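Local coordinates for protein arginine N-methyltransferase SFM1 (Saccharomyces cerevisiae, PDB 5C74) that transfers one methyl group from S-adenosyl-L-methionine to an arginine of ribosomal protein S3, as a protein-arginine methyltransferase of the SPOUT clan, at residues S21-E26 and T142-T147; I4-E9 and R114-E119; E94-F99 and L149-R154; F102-I107 and M138-A143. All coordinates share one frame; numbering follows the deposited sequence.

Contact 1. Residues S21-E26 and T142-T147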
# COMPACT_ATOMS: atom_id res chain seq x y z
N SER A 21 -2.02 10.41 -6.84
CA SER A 21 -1.57 11.03 -8.08
C SER A 21 -2.68 11.88 -8.68
O SER A 21 -2.42 12.97 -9.17
CB SER A 21 -1.15 9.97 -9.11
OG SER A 21 -0.04 9.23 -8.63
N GLN A 22 -3.91 11.37 -8.64
CA GLN A 22 -5.05 12.10 -9.19
C GLN A 22 -5.28 13.38 -8.39
O GLN A 22 -5.53 14.45 -8.95
CB GLN A 22 -6.31 11.23 -9.18
CG GLN A 22 -7.54 11.91 -9.78
CD GLN A 22 -7.62 11.76 -11.28
OE1 GLN A 22 -6.63 11.46 -11.96
NE2 GLN A 22 -8.83 11.96 -11.81
N ILE A 23 -5.17 13.28 -7.07
CA ILE A 23 -5.32 14.46 -6.20
C ILE A 23 -4.28 15.54 -6.53
O ILE A 23 -4.61 16.72 -6.70
CB ILE A 23 -5.24 14.06 -4.71
CG1 ILE A 23 -6.49 13.22 -4.35
CG2 ILE A 23 -5.12 15.28 -3.81
CD1 ILE A 23 -6.38 12.40 -3.04
N LEU A 24 -3.02 15.12 -6.65
CA LEU A 24 -1.95 16.04 -6.99
C LEU A 24 -2.18 16.71 -8.34
O LEU A 24 -1.92 17.90 -8.50
CB LEU A 24 -0.59 15.32 -6.98
CG LEU A 24 -0.09 14.90 -5.59
CD1 LEU A 24 0.99 13.81 -5.69
CD2 LEU A 24 0.46 16.12 -4.85
N ARG A 25 -2.66 15.96 -9.32
CA ARG A 25 -2.91 16.54 -10.63
C ARG A 25 -4.06 17.54 -10.55
O ARG A 25 -4.06 18.55 -11.26
CB ARG A 25 -3.23 15.45 -11.68
CG ARG A 25 -1.97 14.73 -12.19
CD ARG A 25 -2.27 13.75 -13.31
NE ARG A 25 -3.18 12.71 -12.87
CZ ARG A 25 -2.82 11.47 -12.56
NH1 ARG A 25 -1.56 11.08 -12.66
NH2 ARG A 25 -3.74 10.61 -12.16
N GLU A 26 -5.02 17.27 -9.67
CA GLU A 26 -6.17 18.16 -9.54
C GLU A 26 -5.86 19.44 -8.75
O GLU A 26 -6.11 20.54 -9.24
CB GLU A 26 -7.35 17.45 -8.88
CG GLU A 26 -8.61 18.34 -8.89
CD GLU A 26 -9.78 17.75 -8.11
OE1 GLU A 26 -9.71 16.58 -7.67
OE2 GLU A 26 -10.77 18.46 -7.92
N THR A 142 -12.26 11.47 -4.56
CA THR A 142 -13.63 11.95 -4.79
C THR A 142 -14.02 13.01 -3.75
O THR A 142 -14.64 14.04 -4.08
CB THR A 142 -14.66 10.80 -4.74
OG1 THR A 142 -14.44 9.91 -5.85
CG2 THR A 142 -16.07 11.37 -4.85
N ALA A 143 -13.64 12.77 -2.49
CA ALA A 143 -13.95 13.69 -1.41
C ALA A 143 -13.29 15.04 -1.67
O ALA A 143 -13.88 16.09 -1.43
CB ALA A 143 -13.50 13.14 -0.06
N ILE A 144 -12.05 15.00 -2.15
CA ILE A 144 -11.33 16.22 -2.46
C ILE A 144 -11.96 16.91 -3.66
O ILE A 144 -12.13 18.13 -3.64
CB ILE A 144 -9.83 15.94 -2.68
CG1 ILE A 144 -9.22 15.56 -1.33
CG2 ILE A 144 -9.13 17.18 -3.30
CD1 ILE A 144 -7.73 15.30 -1.34
N ARG A 145 -12.36 16.15 -4.69
CA ARG A 145 -13.04 16.79 -5.82
C ARG A 145 -14.32 17.47 -5.34
O ARG A 145 -14.65 18.58 -5.74
CB ARG A 145 -13.37 15.79 -6.93
CG ARG A 145 -14.17 16.38 -8.07
CD ARG A 145 -14.24 15.43 -9.25
NE ARG A 145 -12.94 15.31 -9.87
CZ ARG A 145 -12.50 16.16 -10.79
NH1 ARG A 145 -13.27 17.15 -11.21
NH2 ARG A 145 -11.29 16.00 -11.30
N THR A 146 -15.05 16.77 -4.48
CA THR A 146 -16.31 17.28 -3.97
C THR A 146 -16.08 18.55 -3.18
O THR A 146 -16.81 19.53 -3.32
CB THR A 146 -17.02 16.25 -3.09
OG1 THR A 146 -17.36 15.09 -3.88
CG2 THR A 146 -18.29 16.85 -2.49
N THR A 147 -15.03 18.56 -2.36
CA THR A 147 -14.74 19.73 -1.56
C THR A 147 -14.39 20.93 -2.45
O THR A 147 -14.78 22.08 -2.16
CB THR A 147 -13.60 19.43 -0.57
OG1 THR A 147 -14.05 18.43 0.36
CG2 THR A 147 -13.22 20.72 0.20
O HOH W 1 -10.74 13.82 -9.62
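E26 and R145 stack flat group on flat group where helices 14-27 and 140-151 run side by side on the parallel sheet of the SPOUT fold, their segment axes 10.2 Å apart and only 21° from parallel. In E26, CB leaves the backbone toward the other helix; CG lies anti to the backbone N (chi1 -174°) and the rest of the chain stays extended, which carries the carboxylate right across to R145. There CD comes within 3.9 Å of R145 NH2. OE2 rests 3.5 Å from R145 CA and OE1 3.8 Å from R145 CB, so the carboxylate lies against the start of the arginine side chain as well as over one face of the guanidinium. The two planes are 16° apart, and no N-H points at an oxygen, so any attraction is probably one of charge alone. The bend at chi3 turns the guanidinium back onto the carboxylate, and R145 NE gives a hydrogen bond of 2.7 Å to water 1 at the edge. That water also takes a weak bond from Q22 NE2. On the buried side the contact is apolar: I144 CD1 meets both CG2 and CD1 of I23, each at 3.6 Å, the two side chains crossing at about a right angle. Beyond this pair, I144 packs on F104 of strand 101-104, I23 on I5 of strand 2-6, and strand 181-183 lies against T142, R145 and T146.

Contact 2. Residues I4-E9 and R114-E119; sequences IIEHME and RDRTKE
E6 OE1 is gripped from two sides of the sequence, by R116 NE across the contact and by G106 N, in a salt-bridge network of E6, R114, R116 and E119. The setting is the C-terminal ends of the strands of the parallel sheet in this SPOUT fold, where the start of helix 116-123 faces strand 2-6. R116 is the centre of the network. Its NE and NH2 hold E6 side-on, NE to OE1 and NH2 to OE2, both at 2.8 Å and nearly straight (168° and 169°). E6 OE1 offers its syn lone pair, whereas OE2 is met on the syn side but out of the carboxylate plane. With NH1 held by E119 OE1 at 3.0 Å, three nitrogens of the guanidinium are tied in its own plane, which fixes its rotation. The chain reaches E6 with CG anti to the backbone N (chi1 -176°) and a bend at chi2. A leucine in place of R116 would probably leave the buried carboxylate of E6 without its charged mate and M8 without the flat surface it lies on. Through G106 N the acid also ties the helix to the G105-G106 segment after strand 101-104. R114 in turn holds E119 side-on, NE to OE2 and NH2 to OE1, so E119 OE1 serves both arginines, and D115 caps the helix by accepting from K118 N. M8 covers one face of the R116 guanidinium: its SD stands 3.6 Å from R116 NE, and CE lies over the centre of the group, 3.8 Å from R116 CZ.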
# COMPACT_ATOMS: atom_id res chain seq x y z
N ILE A 4 -5.04 18.00 3.90
CA ILE A 4 -4.08 17.24 4.69
C ILE A 4 -4.62 15.82 4.83
O ILE A 4 -5.75 15.62 5.24
CB ILE A 4 -3.86 17.87 6.09
CG1 ILE A 4 -3.34 19.31 5.95
CG2 ILE A 4 -2.90 17.02 6.95
CD1 ILE A 4 -3.40 20.11 7.26
N ILE A 5 -3.81 14.83 4.48
CA ILE A 5 -4.23 13.44 4.63
C ILE A 5 -3.30 12.75 5.60
O ILE A 5 -2.10 12.71 5.38
CB ILE A 5 -4.22 12.67 3.29
CG1 ILE A 5 -5.17 13.31 2.28
CG2 ILE A 5 -4.58 11.20 3.51
CD1 ILE A 5 -5.05 12.72 0.89
N GLU A 6 -3.84 12.22 6.69
CA GLU A 6 -3.00 11.46 7.60
C GLU A 6 -2.75 10.10 6.97
O GLU A 6 -3.70 9.36 6.70
CB GLU A 6 -3.66 11.30 8.97
CG GLU A 6 -3.91 12.61 9.70
CD GLU A 6 -4.20 12.39 11.18
OE1 GLU A 6 -5.05 11.52 11.49
OE2 GLU A 6 -3.54 13.06 12.02
N HIS A 7 -1.49 9.76 6.74
CA HIS A 7 -1.16 8.50 6.10
C HIS A 7 -0.45 7.68 7.15
O HIS A 7 0.76 7.64 7.17
CB HIS A 7 -0.29 8.70 4.86
CG HIS A 7 -0.03 7.44 4.08
ND1 HIS A 7 -0.77 7.08 2.97
CD2 HIS A 7 0.88 6.44 4.27
CE1 HIS A 7 -0.32 5.92 2.50
NE2 HIS A 7 0.67 5.52 3.27
N MET A 8 -1.23 7.06 8.04
CA MET A 8 -0.68 6.44 9.24
C MET A 8 -0.54 4.94 9.08
O MET A 8 -1.03 4.16 9.89
CB MET A 8 -1.56 6.76 10.45
CG MET A 8 -1.70 8.27 10.77
SD MET A 8 -2.88 8.67 12.10
CE MET A 8 -1.98 8.09 13.54
N GLU A 9 0.11 4.54 8.00
CA GLU A 9 0.29 3.12 7.73
C GLU A 9 1.57 2.99 6.95
O GLU A 9 2.01 3.92 6.28
CB GLU A 9 -0.89 2.54 6.94
CG GLU A 9 -0.98 3.06 5.50
CD GLU A 9 -2.21 2.57 4.75
OE1 GLU A 9 -2.68 3.30 3.85
OE2 GLU A 9 -2.71 1.47 5.06
N ARG A 114 -9.61 2.47 17.46
CA ARG A 114 -9.25 3.83 17.82
C ARG A 114 -10.22 4.81 17.20
O ARG A 114 -10.76 4.55 16.12
CB ARG A 114 -7.81 4.15 17.38
CG ARG A 114 -6.74 3.43 18.20
CD ARG A 114 -5.36 3.53 17.57
NE ARG A 114 -4.91 4.92 17.45
CZ ARG A 114 -3.70 5.27 17.00
NH1 ARG A 114 -2.83 4.32 16.65
NH2 ARG A 114 -3.37 6.55 16.91
N ASP A 115 -10.42 5.93 17.89
CA ASP A 115 -11.27 7.02 17.41
C ASP A 115 -10.35 8.19 17.10
O ASP A 115 -10.05 9.00 17.98
CB ASP A 115 -12.31 7.38 18.46
CG ASP A 115 -13.23 8.51 18.03
OD1 ASP A 115 -12.96 9.17 17.01
OD2 ASP A 115 -14.23 8.75 18.74
N ARG A 116 -9.88 8.26 15.86
CA ARG A 116 -8.86 9.23 15.48
C ARG A 116 -9.40 10.65 15.58
O ARG A 116 -8.66 11.59 15.90
CB ARG A 116 -8.36 8.93 14.06
CG ARG A 116 -7.22 9.85 13.58
CD ARG A 116 -6.06 9.85 14.57
NE ARG A 116 -4.97 10.74 14.16
CZ ARG A 116 -3.92 11.03 14.91
NH1 ARG A 116 -3.80 10.50 16.13
NH2 ARG A 116 -2.98 11.86 14.47
N THR A 117 -10.69 10.82 15.31
CA THR A 117 -11.31 12.13 15.46
C THR A 117 -11.16 12.60 16.89
O THR A 117 -10.73 13.74 17.14
CB THR A 117 -12.79 12.09 15.07
OG1 THR A 117 -12.86 11.90 13.66
CG2 THR A 117 -13.50 13.41 15.45
N LYS A 118 -11.47 11.72 17.84
CA LYS A 118 -11.38 12.10 19.24
C LYS A 118 -9.94 12.32 19.67
O LYS A 118 -9.65 13.21 20.47
CB LYS A 118 -12.06 11.04 20.13
CG LYS A 118 -12.23 11.49 21.58
CD LYS A 118 -13.04 10.46 22.40
CE LYS A 118 -13.47 11.04 23.74
NZ LYS A 118 -14.34 10.08 24.49
N GLU A 119 -9.02 11.51 19.13
CA GLU A 119 -7.60 11.70 19.41
C GLU A 119 -7.12 13.09 18.97
O GLU A 119 -6.44 13.79 19.72
CB GLU A 119 -6.77 10.62 18.72
CG GLU A 119 -6.93 9.24 19.34
CD GLU A 119 -6.18 8.15 18.58
OE1 GLU A 119 -5.42 8.49 17.65
OE2 GLU A 119 -6.35 6.96 18.92

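Contact 3. Residues E94-F99 and L149-R154; sequences EDATKF and LIIKDR
The backbones come close at A96 and I151, their CA atoms 5.0 Å apart, where the loop before strand 101-104 meets the C-terminal end of helix 140-151. The small A96 side chain permits this approach, with its CB only 3.6 Å from I151 O. I151 wraps the alanine with both branches: CG2 lies 3.8 Å from A96 CB, while CD1 reaches A96 N at 3.6 Å and also packs against the carbonyl carbon and CB of D95. R154 follows just after the helix and has a positive phi (66°); its side chain bends at chi2 to fold back over the helix end. There NE donates to I151 O at 2.9 Å, close to the guanidinium plane, which steadies the flat group. A96 CB sits over one face, offset toward the rim, 3.4 Å from R154 NH2. No hydrogen bond crosses between the segments. D95 turns its carboxylate to other partners, with OD2 taking a hydrogen bond from Q92 N and a salt bridge from R131 of strand 128-131. I151 packs further on L91 and R154 on P93, so the helix end rests on the loop running from strand 80-83 to strand 101-104, beside strand 128-131, one of the two outermost strands of the parallel sheet.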
# COMPACT_ATOMS: atom_id res chain seq x y z
N GLU A 94 -20.78 28.45 1.88
CA GLU A 94 -20.50 29.53 2.82
C GLU A 94 -19.32 29.23 3.74
O GLU A 94 -18.75 30.15 4.33
CB GLU A 94 -21.72 29.85 3.69
CG GLU A 94 -23.02 29.95 2.92
CD GLU A 94 -23.67 28.59 2.77
OE1 GLU A 94 -24.10 28.02 3.80
OE2 GLU A 94 -23.72 28.08 1.63
N ASP A 95 -18.95 27.96 3.87
CA ASP A 95 -17.78 27.58 4.68
C ASP A 95 -16.45 27.97 4.05
O ASP A 95 -15.40 27.88 4.68
CB ASP A 95 -17.76 26.07 4.94
CG ASP A 95 -18.87 25.61 5.86
OD1 ASP A 95 -19.25 26.38 6.77
OD2 ASP A 95 -19.35 24.47 5.69
N ALA A 96 -16.48 28.39 2.79
CA ALA A 96 -15.25 28.80 2.11
C ALA A 96 -14.50 29.93 2.82
O ALA A 96 -13.27 29.98 2.76
CB ALA A 96 -15.57 29.22 0.66
N THR A 97 -15.21 30.83 3.49
CA THR A 97 -14.54 31.89 4.26
C THR A 97 -14.02 31.43 5.62
O THR A 97 -13.32 32.19 6.30
CB THR A 97 -15.49 33.08 4.52
OG1 THR A 97 -16.60 32.62 5.30
CG2 THR A 97 -16.01 33.64 3.19
N LYS A 98 -14.38 30.22 6.03
CA LYS A 98 -14.14 29.76 7.39
C LYS A 98 -12.89 28.91 7.53
O LYS A 98 -12.27 28.89 8.60
CB LYS A 98 -15.33 28.94 7.91
CG LYS A 98 -16.64 29.72 8.12
CD LYS A 98 -17.67 28.84 8.83
CE LYS A 98 -18.96 29.60 9.15
NZ LYS A 98 -19.83 29.77 7.97
N PHE A 99 -12.57 28.18 6.47
CA PHE A 99 -11.56 27.11 6.53
C PHE A 99 -10.43 27.32 5.53
O PHE A 99 -10.68 27.70 4.38
CB PHE A 99 -12.21 25.75 6.26
CG PHE A 99 -13.31 25.39 7.22
CD1 PHE A 99 -13.11 25.46 8.59
CD2 PHE A 99 -14.55 24.98 6.74
CE1 PHE A 99 -14.13 25.13 9.48
CE2 PHE A 99 -15.57 24.64 7.62
CZ PHE A 99 -15.36 24.72 8.99
N LEU A 149 -15.51 21.46 -5.50
CA LEU A 149 -16.75 21.92 -6.11
C LEU A 149 -17.52 22.83 -5.14
O LEU A 149 -18.09 23.85 -5.54
CB LEU A 149 -17.61 20.71 -6.52
CG LEU A 149 -17.06 19.87 -7.68
CD1 LEU A 149 -17.81 18.53 -7.83
CD2 LEU A 149 -17.19 20.69 -8.96
N ILE A 150 -17.51 22.46 -3.86
CA ILE A 150 -18.29 23.19 -2.86
C ILE A 150 -17.60 24.51 -2.48
O ILE A 150 -18.24 25.56 -2.46
CB ILE A 150 -18.50 22.32 -1.59
CG1 ILE A 150 -19.42 21.14 -1.91
CG2 ILE A 150 -19.10 23.11 -0.45
CD1 ILE A 150 -19.48 20.09 -0.78
N ILE A 151 -16.30 24.44 -2.23
CA ILE A 151 -15.56 25.55 -1.64
C ILE A 151 -15.01 26.49 -2.72
O ILE A 151 -15.08 27.72 -2.58
CB ILE A 151 -14.42 25.02 -0.75
CG1 ILE A 151 -15.00 24.25 0.45
CG2 ILE A 151 -13.55 26.16 -0.22
CD1 ILE A 151 -15.79 25.12 1.43
N LYS A 152 -14.47 25.92 -3.79
CA LYS A 152 -13.91 26.74 -4.85
C LYS A 152 -14.98 27.21 -5.82
O LYS A 152 -15.07 28.40 -6.12
CB LYS A 152 -12.81 25.98 -5.60
CG LYS A 152 -12.33 26.69 -6.87
CD LYS A 152 -11.16 25.94 -7.49
CE LYS A 152 -11.07 26.21 -8.99
NZ LYS A 152 -12.04 25.38 -9.74
N ASP A 153 -15.81 26.29 -6.32
CA ASP A 153 -16.80 26.64 -7.33
C ASP A 153 -18.13 27.09 -6.73
O ASP A 153 -18.99 27.60 -7.46
CB ASP A 153 -17.06 25.46 -8.27
CG ASP A 153 -15.85 25.15 -9.15
OD1 ASP A 153 -14.93 26.00 -9.23
OD2 ASP A 153 -15.83 24.06 -9.76
N ARG A 154 -18.30 26.87 -5.43
CA ARG A 154 -19.50 27.31 -4.69
C ARG A 154 -20.74 26.57 -5.16
O ARG A 154 -21.85 27.13 -5.22
CB ARG A 154 -19.70 28.83 -4.81
CG ARG A 154 -18.51 29.64 -4.28
CD ARG A 154 -18.10 29.25 -2.85
NE ARG A 154 -16.87 29.94 -2.47
CZ ARG A 154 -16.81 31.17 -1.96
NH1 ARG A 154 -17.93 31.86 -1.75
NH2 ARG A 154 -15.63 31.70 -1.67

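Contact 4. Residues F102-I107 and M138-A143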
# COMPACT_ATOMS: atom_id res chain seq x y z
N PHE A 102 -8.43 21.27 5.03
CA PHE A 102 -9.43 20.21 5.14
C PHE A 102 -8.65 18.94 5.43
O PHE A 102 -7.74 18.59 4.69
CB PHE A 102 -10.23 20.08 3.85
CG PHE A 102 -11.41 19.16 3.97
CD1 PHE A 102 -11.28 17.79 3.73
CD2 PHE A 102 -12.66 19.65 4.30
CE1 PHE A 102 -12.37 16.95 3.82
CE2 PHE A 102 -13.76 18.79 4.40
CZ PHE A 102 -13.61 17.45 4.16
N VAL A 103 -9.00 18.27 6.52
CA VAL A 103 -8.19 17.16 7.03
C VAL A 103 -8.90 15.81 6.92
O VAL A 103 -10.06 15.69 7.29
CB VAL A 103 -7.83 17.39 8.50
CG1 VAL A 103 -7.06 16.21 9.07
CG2 VAL A 103 -7.02 18.69 8.65
N PHE A 104 -8.20 14.81 6.38
CA PHE A 104 -8.68 13.43 6.38
C PHE A 104 -7.96 12.73 7.50
O PHE A 104 -6.74 12.53 7.43
CB PHE A 104 -8.40 12.74 5.05
CG PHE A 104 -9.20 13.29 3.92
CD1 PHE A 104 -8.79 14.45 3.28
CD2 PHE A 104 -10.36 12.66 3.50
CE1 PHE A 104 -9.52 14.98 2.23
CE2 PHE A 104 -11.09 13.17 2.45
CZ PHE A 104 -10.68 14.33 1.82
N GLY A 105 -8.70 12.38 8.54
CA GLY A 105 -8.15 11.69 9.69
C GLY A 105 -7.65 10.32 9.30
O GLY A 105 -8.14 9.71 8.35
N GLY A 106 -6.66 9.82 10.04
CA GLY A 106 -6.09 8.53 9.71
C GLY A 106 -7.11 7.43 9.94
O GLY A 106 -7.94 7.55 10.83
N ILE A 107 -7.06 6.39 9.12
CA ILE A 107 -7.89 5.21 9.34
C ILE A 107 -6.99 4.12 9.90
O ILE A 107 -6.04 3.70 9.25
CB ILE A 107 -8.58 4.73 8.04
CG1 ILE A 107 -9.59 5.77 7.56
CG2 ILE A 107 -9.27 3.39 8.26
CD1 ILE A 107 -9.08 6.63 6.43
N MET A 138 -16.94 8.18 0.42
CA MET A 138 -16.27 8.51 -0.83
C MET A 138 -14.82 8.07 -0.77
O MET A 138 -14.23 8.05 0.32
CB MET A 138 -16.31 10.02 -1.09
CG MET A 138 -17.72 10.65 -1.14
SD MET A 138 -17.60 12.49 -1.20
CE MET A 138 -19.21 12.81 -1.96
N THR A 139 -14.22 7.78 -1.92
CA THR A 139 -12.77 7.67 -1.99
C THR A 139 -12.17 9.03 -1.68
O THR A 139 -12.82 10.08 -1.80
CB THR A 139 -12.26 7.18 -3.37
OG1 THR A 139 -12.56 8.15 -4.38
CG2 THR A 139 -12.90 5.81 -3.75
N THR A 140 -10.91 9.03 -1.28
CA THR A 140 -10.29 10.28 -0.89
C THR A 140 -10.23 11.27 -2.05
O THR A 140 -10.51 12.47 -1.87
CB THR A 140 -8.90 10.04 -0.35
OG1 THR A 140 -9.00 9.07 0.69
CG2 THR A 140 -8.35 11.34 0.23
N ASP A 141 -9.89 10.80 -3.25
CA ASP A 141 -9.84 11.72 -4.39
C ASP A 141 -11.22 12.28 -4.74
O ASP A 141 -11.33 13.43 -5.16
CB ASP A 141 -9.23 11.04 -5.61
CG ASP A 141 -10.04 9.88 -6.08
OD1 ASP A 141 -10.14 8.89 -5.33
OD2 ASP A 141 -10.56 9.94 -7.22
N THR A 142 -12.26 11.47 -4.56
CA THR A 142 -13.63 11.95 -4.79
C THR A 142 -14.02 13.01 -3.75
O THR A 142 -14.64 14.04 -4.08
CB THR A 142 -14.66 10.80 -4.74
OG1 THR A 142 -14.44 9.91 -5.85
CG2 THR A 142 -16.07 11.37 -4.85
N ALA A 143 -13.64 12.77 -2.49
CA ALA A 143 -13.95 13.69 -1.41
C ALA A 143 -13.29 15.04 -1.67
O ALA A 143 -13.88 16.09 -1.43
CB ALA A 143 -13.50 13.14 -0.06
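F104 and T140 meet in a CH-pi contact deep in the chain, where helix 140-151 packs over the parallel sheet of the SPOUT fold. T140 CG2 sits almost squarely over the ring, 4.0 Å from the F104 centroid and 9° off the ring normal. The methyl is put there by a torsion that sets CG2 anti to the backbone N and OG1 beside it (chi1 -53°), giving the ring a carbon and not the hydroxyl. The F104 and T140 side chains run alongside each other, pointing opposite ways.

The polar bonds keep to the start of the helix. T139 is the N-cap residue of helix 140-151, and its OG1 donates to D141 OD1 at 2.7 Å, from above the carboxylate plane; A143 N bonds to T139 O.

The remaining kind of interaction is plain apolar packing at the rim of the F104 ring. A143, one turn further along the helix from T140, points its methyl at the edge, near the ring plane. F104 is thus fixed in two directions, over one face by T140 and at its far end by A143. With an alanine at F104, both methyls would probably lose their partner and a gap would be likely to open between strand 101-104 and the helix. I5 of strand 2-6 touches both F104 and T140, and L133 touches A143. At the edge of the ring, A143 CB lies 3.5 Å from F104 CE2 and 3.6 Å from F104 CZ.

In the fold
Strand 2-6, helix 14-27, strand 101-104, helix 116-123 and helix 140-151 come in this order along the chain, and the contacts tie them across long sequence gaps. Contacts 1, 3 and 4 all use helix 140-151: contact 4 holds its start, contact 1 its middle, sharing T142 and A143 with contact 4, and contact 3 its end, its centre about 15 Å from that of contact 1 and about 17 Å from that of contact 4. Contact 2 lies at the C-terminal ends of neighbouring strands 2-6 and 101-104. Its centre is about 10 Å from that of contact 4 and about 24 Å from that of contact 3. Together they tie helices 14-27, 116-123 and 140-151 to the parallel sheet and its loops.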